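Local coordinates for protein argonaute (Marinitoga piezophila, PDB 5I4A), which uses short 5'-hydroxyl guide RNAs to bind complementary single-stranded DNA or RNA targets and cleave them, at residues L296-F308 / F340-Y353. Numbering follows the deposited sequence.
Sequences LKAIFFFSSKKQF and FLRDSKTKSSAFLY
Strand 296-302 pairs in parallel with two separate pieces of 340-353: Leu-341 N donates to Ala-298 O at the first, and from Ser-349 to Tyr-353 four further backbone bonds follow, Phe-302 N to Phe-351 O measuring 2.8 Å. Between them, 342-348 loops away from the strand, turning on Asp-343, whose OD1 accepts from Lys-345 N in an Asx turn. The aromatic rings sort by sheet face. On the face of Phe-300 and Phe-302, the Phe-340 ring lies slid against Phe-300, planes at 30° and centroids 5.0 Å apart, so overlap is slight; the closest carbons are Phe-300 CE1 and Phe-340 CD1 at 3.4 Å. Ala-350 CB meets the edge of the Phe-302 ring, 3.6 Å from CE1. Phe-319 of helix 312-320 pairs edge-to-face with Phe-300 on this side. On the other face, Phe-351 CB approaches Phe-301 CE2 at 3.9 Å, the two rings oblique at 37°, while Phe-351 CE1 touches Ile-299 CB. Past Phe-302, Tyr-353 has CG set between its backbone N and carbonyl carbon (chi1 71°), which folds the ring back over Ser-303: Ser-303 CA stands over one face in a CH-pi contact, 4.0 Å from the Tyr-353 ring centroid, and Phe-301 CB packs on CD1. The Tyr-353 hydroxyl is hydrogen-bonded to Leu-378 O, in the neighbouring strand 374-379. An alanine at Tyr-353 is likely to strip the cover from Ser-303 CA and Phe-301 CB and cost Leu-378 O that hydroxyl partner. Just after Ser-303, Ser-304 N-caps helix 305-310, its OG accepting from Gln-307 N at 3.0 Å. With helices joining its parallel strands, this is the Rossmann-like alpha/beta core of the Argonaute Mid domain, at the flank of its sheet where 350-352 pairs with strand 295-302.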
loop_
_atom_site.group_PDB
_atom_site.type_symbol
_atom_site.label_atom_id
_atom_site.label_comp_id
_atom_site.label_asym_id
_atom_site.label_seq_id
_atom_site.Cartn_x
_atom_site.Cartn_y
_atom_site.Cartn_z
ATOM N N LEU A 296 -33.040 1.414 -9.613
ATOM C CA LEU A 296 -31.808 1.083 -10.319
ATOM C C LEU A 296 -32.068 1.256 -11.810
ATOM O O LEU A 296 -32.805 0.470 -12.414
ATOM C CB LEU A 296 -31.358 -0.340 -9.995
ATOM C CG LEU A 296 -30.081 -0.820 -10.691
ATOM C CD1 LEU A 296 -28.908 0.087 -10.355
ATOM C CD2 LEU A 296 -29.773 -2.263 -10.316
ATOM N N LYS A 297 -31.477 2.293 -12.394
ATOM C CA LYS A 297 -31.653 2.622 -13.802
ATOM C C LYS A 297 -30.340 2.403 -14.542
ATOM O O LYS A 297 -29.264 2.677 -14.003
ATOM C CB LYS A 297 -32.128 4.071 -13.965
ATOM C CG LYS A 297 -33.494 4.336 -13.334
ATOM C CD LYS A 297 -33.906 5.795 -13.455
ATOM C CE LYS A 297 -32.987 6.699 -12.652
ATOM N NZ LYS A 297 -33.469 8.109 -12.633
ATOM N N ALA A 298 -30.428 1.908 -15.777
ATOM C CA ALA A 298 -29.216 1.531 -16.489
ATOM C C ALA A 298 -29.444 1.541 -17.994
ATOM O O ALA A 298 -30.571 1.382 -18.469
ATOM C CB ALA A 298 -28.729 0.147 -16.042
ATOM N N ILE A 299 -28.350 1.738 -18.731
ATOM C CA ILE A 299 -28.300 1.544 -20.174
ATOM C C ILE A 299 -27.023 0.775 -20.495
ATOM O O ILE A 299 -26.126 0.643 -19.660
ATOM C CB ILE A 299 -28.351 2.870 -20.966
ATOM C CG1 ILE A 299 -27.226 3.810 -20.525
ATOM C CG2 ILE A 299 -29.717 3.535 -20.824
ATOM C CD1 ILE A 299 -27.166 5.096 -21.324
ATOM N N PHE A 300 -26.943 0.270 -21.725
ATOM C CA PHE A 300 -25.871 -0.622 -22.149
ATOM C C PHE A 300 -25.024 0.021 -23.241
ATOM O O PHE A 300 -25.551 0.683 -24.142
ATOM C CB PHE A 300 -26.429 -1.958 -22.669
ATOM C CG PHE A 300 -27.214 -2.738 -21.651
ATOM C CD1 PHE A 300 -28.575 -2.532 -21.498
ATOM C CD2 PHE A 300 -26.590 -3.692 -20.861
ATOM C CE1 PHE A 300 -29.297 -3.257 -20.566
ATOM C CE2 PHE A 300 -27.309 -4.416 -19.928
ATOM C CZ PHE A 300 -28.662 -4.197 -19.782
ATOM N N PHE A 301 -23.711 -0.195 -23.166
ATOM C CA PHE A 301 -22.777 0.234 -24.201
ATOM C C PHE A 301 -21.963 -0.968 -24.659
ATOM O O PHE A 301 -21.316 -1.631 -23.843
ATOM C CB PHE A 301 -21.848 1.343 -23.698
ATOM C CG PHE A 301 -22.522 2.677 -23.539
ATOM C CD1 PHE A 301 -23.147 3.015 -22.350
ATOM C CD2 PHE A 301 -22.529 3.592 -24.579
ATOM C CE1 PHE A 301 -23.770 4.245 -22.202
ATOM C CE2 PHE A 301 -23.149 4.818 -24.437
ATOM C CZ PHE A 301 -23.772 5.144 -23.251
ATOM N N PHE A 302 -21.990 -1.239 -25.959
ATOM C CA PHE A 302 -21.243 -2.339 -26.544
ATOM C C PHE A 302 -20.176 -1.791 -27.481
ATOM O O PHE A 302 -20.349 -0.735 -28.096
ATOM C CB PHE A 302 -22.163 -3.299 -27.305
ATOM C CG PHE A 302 -23.260 -3.881 -26.460
ATOM C CD1 PHE A 302 -24.466 -3.217 -26.313
ATOM C CD2 PHE A 302 -23.094 -5.098 -25.824
ATOM C CE1 PHE A 302 -25.475 -3.749 -25.543
ATOM C CE2 PHE A 302 -24.102 -5.635 -25.054
ATOM C CZ PHE A 302 -25.293 -4.957 -24.912
ATOM N N SER A 303 -19.064 -2.522 -27.590
ATOM C CA SER A 303 -17.974 -2.075 -28.448
ATOM C C SER A 303 -18.276 -2.294 -29.926
ATOM O O SER A 303 -17.603 -1.699 -30.776
ATOM C CB SER A 303 -16.678 -2.788 -28.063
ATOM O OG SER A 303 -16.772 -4.183 -28.287
ATOM N N SER A 304 -19.269 -3.121 -30.250
ATOM C CA SER A 304 -19.639 -3.407 -31.631
ATOM C C SER A 304 -20.942 -4.189 -31.632
ATOM O O SER A 304 -21.354 -4.745 -30.609
ATOM C CB SER A 304 -18.548 -4.199 -32.359
ATOM O OG SER A 304 -18.341 -5.461 -31.744
ATOM N N LYS A 305 -21.592 -4.216 -32.798
ATOM C CA LYS A 305 -22.721 -5.120 -32.986
ATOM C C LYS A 305 -22.300 -6.566 -32.757
ATOM O O LYS A 305 -23.045 -7.352 -32.160
ATOM C CB LYS A 305 -23.311 -4.950 -34.387
ATOM C CG LYS A 305 -24.076 -3.653 -34.600
ATOM C CD LYS A 305 -25.356 -3.619 -33.781
ATOM C CE LYS A 305 -26.205 -2.403 -34.129
ATOM N NZ LYS A 305 -27.519 -2.422 -33.426
ATOM N N LYS A 306 -21.097 -6.929 -33.210
ATOM C CA LYS A 306 -20.622 -8.300 -33.040
ATOM C C LYS A 306 -20.554 -8.679 -31.567
ATOM O O LYS A 306 -21.030 -9.749 -31.169
ATOM C CB LYS A 306 -19.251 -8.475 -33.696
ATOM C CG LYS A 306 -18.749 -9.912 -33.663
ATOM C CD LYS A 306 -17.248 -9.978 -33.437
ATOM C CE LYS A 306 -16.493 -10.211 -34.733
ATOM N NZ LYS A 306 -15.027 -10.349 -34.496
ATOM N N GLN A 307 -19.969 -7.808 -30.742
ATOM C CA GLN A 307 -19.866 -8.098 -29.315
ATOM C C GLN A 307 -21.242 -8.316 -28.699
ATOM O O GLN A 307 -21.416 -9.198 -27.851
ATOM C CB GLN A 307 -19.135 -6.966 -28.598
ATOM C CG GLN A 307 -18.954 -7.210 -27.111
ATOM C CD GLN A 307 -18.746 -5.927 -26.341
ATOM O OE1 GLN A 307 -19.601 -5.045 -26.345
ATOM N NE2 GLN A 307 -17.607 -5.818 -25.669
ATOM N N PHE A 308 -22.231 -7.520 -29.116
ATOM C CA PHE A 308 -23.594 -7.716 -28.631
ATOM C C PHE A 308 -24.083 -9.124 -28.939
ATOM O O PHE A 308 -24.611 -9.819 -28.062
ATOM C CB PHE A 308 -24.533 -6.679 -29.250
ATOM C CG PHE A 308 -25.989 -6.953 -28.987
ATOM C CD1 PHE A 308 -26.594 -6.494 -27.828
ATOM C CD2 PHE A 308 -26.750 -7.680 -29.892
ATOM C CE1 PHE A 308 -27.930 -6.751 -27.578
ATOM C CE2 PHE A 308 -28.084 -7.942 -29.646
ATOM C CZ PHE A 308 -28.676 -7.475 -28.488
ATOM N N PHE A 340 -34.414 -0.209 -17.410
ATOM C CA PHE A 340 -33.473 0.019 -18.496
ATOM C C PHE A 340 -34.072 1.078 -19.411
ATOM O O PHE A 340 -35.059 0.822 -20.107
ATOM C CB PHE A 340 -33.168 -1.282 -19.230
ATOM C CG PHE A 340 -32.488 -2.298 -18.363
ATOM C CD1 PHE A 340 -31.164 -2.131 -17.995
ATOM C CD2 PHE A 340 -33.176 -3.399 -17.886
ATOM C CE1 PHE A 340 -30.532 -3.052 -17.182
ATOM C CE2 PHE A 340 -32.547 -4.325 -17.072
ATOM C CZ PHE A 340 -31.225 -4.148 -16.721
ATOM N N LEU A 341 -33.493 2.276 -19.375
ATOM C CA LEU A 341 -34.007 3.388 -20.158
ATOM C C LEU A 341 -33.792 3.132 -21.641
ATOM O O LEU A 341 -32.736 2.649 -22.056
ATOM C CB LEU A 341 -33.309 4.686 -19.755
ATOM C CG LEU A 341 -33.131 4.969 -18.263
ATOM C CD1 LEU A 341 -32.391 6.281 -18.074
ATOM C CD2 LEU A 341 -34.473 5.002 -17.551
ATOM N N ARG A 342 -34.793 3.464 -22.449
ATOM C CA ARG A 342 -34.696 3.281 -23.887
ATOM C C ARG A 342 -34.915 4.604 -24.605
ATOM O O ARG A 342 -35.785 5.396 -24.228
ATOM C CB ARG A 342 -35.690 2.225 -24.385
ATOM C CG ARG A 342 -37.004 2.188 -23.637
ATOM C CD ARG A 342 -37.704 0.851 -23.833
ATOM N NE ARG A 342 -37.965 0.564 -25.241
ATOM C CZ ARG A 342 -38.916 1.156 -25.957
ATOM N NH1 ARG A 342 -39.689 2.078 -25.398
ATOM N NH2 ARG A 342 -39.089 0.835 -27.232
ATOM N N ASP A 343 -34.097 4.835 -25.626
ATOM C CA ASP A 343 -34.221 6.011 -26.475
ATOM C C ASP A 343 -35.467 5.880 -27.340
ATOM O O ASP A 343 -35.598 4.918 -28.101
ATOM C CB ASP A 343 -32.960 6.151 -27.330
ATOM C CG ASP A 343 -33.133 7.100 -28.502
ATOM O OD1 ASP A 343 -33.936 8.052 -28.410
ATOM O OD2 ASP A 343 -32.439 6.896 -29.521
ATOM N N SER A 344 -36.380 6.849 -27.226
ATOM C CA SER A 344 -37.612 6.800 -28.008
ATOM C C SER A 344 -37.324 6.756 -29.503
ATOM O O SER A 344 -38.095 6.164 -30.267
ATOM C CB SER A 344 -38.497 8.000 -27.666
ATOM O OG SER A 344 -39.828 7.798 -28.111
ATOM N N LYS A 345 -36.215 7.358 -29.934
ATOM C CA LYS A 345 -35.813 7.328 -31.335
ATOM C C LYS A 345 -35.482 5.905 -31.770
ATOM O O LYS A 345 -36.170 5.334 -32.621
ATOM C CB LYS A 345 -34.616 8.258 -31.560
ATOM C CG LYS A 345 -34.267 8.500 -33.016
ATOM C CD LYS A 345 -33.396 9.742 -33.183
ATOM C CE LYS A 345 -31.919 9.428 -33.022
ATOM N NZ LYS A 345 -31.129 10.021 -34.138
ATOM N N THR A 346 -34.437 5.319 -31.184
ATOM C CA THR A 346 -34.001 3.978 -31.558
ATOM C C THR A 346 -34.806 2.872 -30.885
ATOM O O THR A 346 -34.624 1.701 -31.236
ATOM C CB THR A 346 -32.516 3.795 -31.228
ATOM O OG1 THR A 346 -32.313 3.950 -29.818
ATOM C CG2 THR A 346 -31.672 4.820 -31.972
ATOM N N LYS A 347 -35.677 3.206 -29.930
ATOM C CA LYS A 347 -36.486 2.242 -29.183
ATOM C C LYS A 347 -35.640 1.194 -28.466
ATOM O O LYS A 347 -36.154 0.145 -28.067
ATOM C CB LYS A 347 -37.522 1.559 -30.084
ATOM C CG LYS A 347 -38.585 2.503 -30.625
ATOM C CD LYS A 347 -39.797 1.744 -31.145
ATOM C CE LYS A 347 -41.021 2.009 -30.280
ATOM N NZ LYS A 347 -42.245 1.353 -30.819
ATOM N N SER A 348 -34.352 1.469 -28.274
ATOM C CA SER A 348 -33.419 0.527 -27.679
ATOM C C SER A 348 -32.796 1.118 -26.422
ATOM O O SER A 348 -32.686 2.339 -26.273
ATOM C CB SER A 348 -32.312 0.148 -28.671
ATOM O OG SER A 348 -31.310 -0.642 -28.055
ATOM N N SER A 349 -32.394 0.232 -25.514
ATOM C CA SER A 349 -31.611 0.604 -24.344
ATOM C C SER A 349 -30.128 0.319 -24.542
ATOM O O SER A 349 -29.356 0.394 -23.583
ATOM C CB SER A 349 -32.124 -0.135 -23.104
ATOM O OG SER A 349 -31.674 -1.477 -23.074
ATOM N N ALA A 350 -29.719 -0.009 -25.766
ATOM C CA ALA A 350 -28.357 -0.425 -26.066
ATOM C C ALA A 350 -27.723 0.544 -27.053
ATOM O O ALA A 350 -28.377 1.011 -27.991
ATOM C CB ALA A 350 -28.330 -1.848 -26.633
ATOM N N PHE A 351 -26.444 0.841 -26.834
ATOM C CA PHE A 351 -25.731 1.826 -27.628
ATOM C C PHE A 351 -24.314 1.328 -27.861
ATOM O O PHE A 351 -23.839 0.402 -27.202
ATOM C CB PHE A 351 -25.723 3.197 -26.938
ATOM C CG PHE A 351 -27.081 3.647 -26.488
ATOM C CD1 PHE A 351 -27.565 3.284 -25.244
ATOM C CD2 PHE A 351 -27.882 4.416 -27.317
ATOM C CE1 PHE A 351 -28.819 3.684 -24.829
ATOM C CE2 PHE A 351 -29.138 4.822 -26.907
ATOM C CZ PHE A 351 -29.606 4.453 -25.662
ATOM N N LEU A 352 -23.636 1.952 -28.815
ATOM C CA LEU A 352 -22.272 1.586 -29.155
ATOM C C LEU A 352 -21.295 2.622 -28.618
ATOM O O LEU A 352 -21.640 3.791 -28.425
ATOM C CB LEU A 352 -22.101 1.453 -30.671
ATOM C CG LEU A 352 -22.843 0.311 -31.370
ATOM C CD1 LEU A 352 -22.605 0.362 -32.869
ATOM C CD2 LEU A 352 -22.423 -1.038 -30.803
ATOM N N TYR A 353 -20.074 2.172 -28.349
ATOM C CA TYR A 353 -18.962 3.073 -28.102
ATOM C C TYR A 353 -17.805 2.649 -28.989
ATOM O O TYR A 353 -17.722 1.500 -29.429
ATOM C CB TYR A 353 -18.539 3.098 -26.623
ATOM C CG TYR A 353 -17.843 1.848 -26.126
ATOM C CD1 TYR A 353 -18.568 0.777 -25.625
ATOM C CD2 TYR A 353 -16.457 1.753 -26.134
ATOM C CE1 TYR A 353 -17.936 -0.360 -25.160
ATOM C CE2 TYR A 353 -15.818 0.621 -25.671
ATOM C CZ TYR A 353 -16.562 -0.433 -25.186
ATOM O OH TYR A 353 -15.927 -1.563 -24.721
#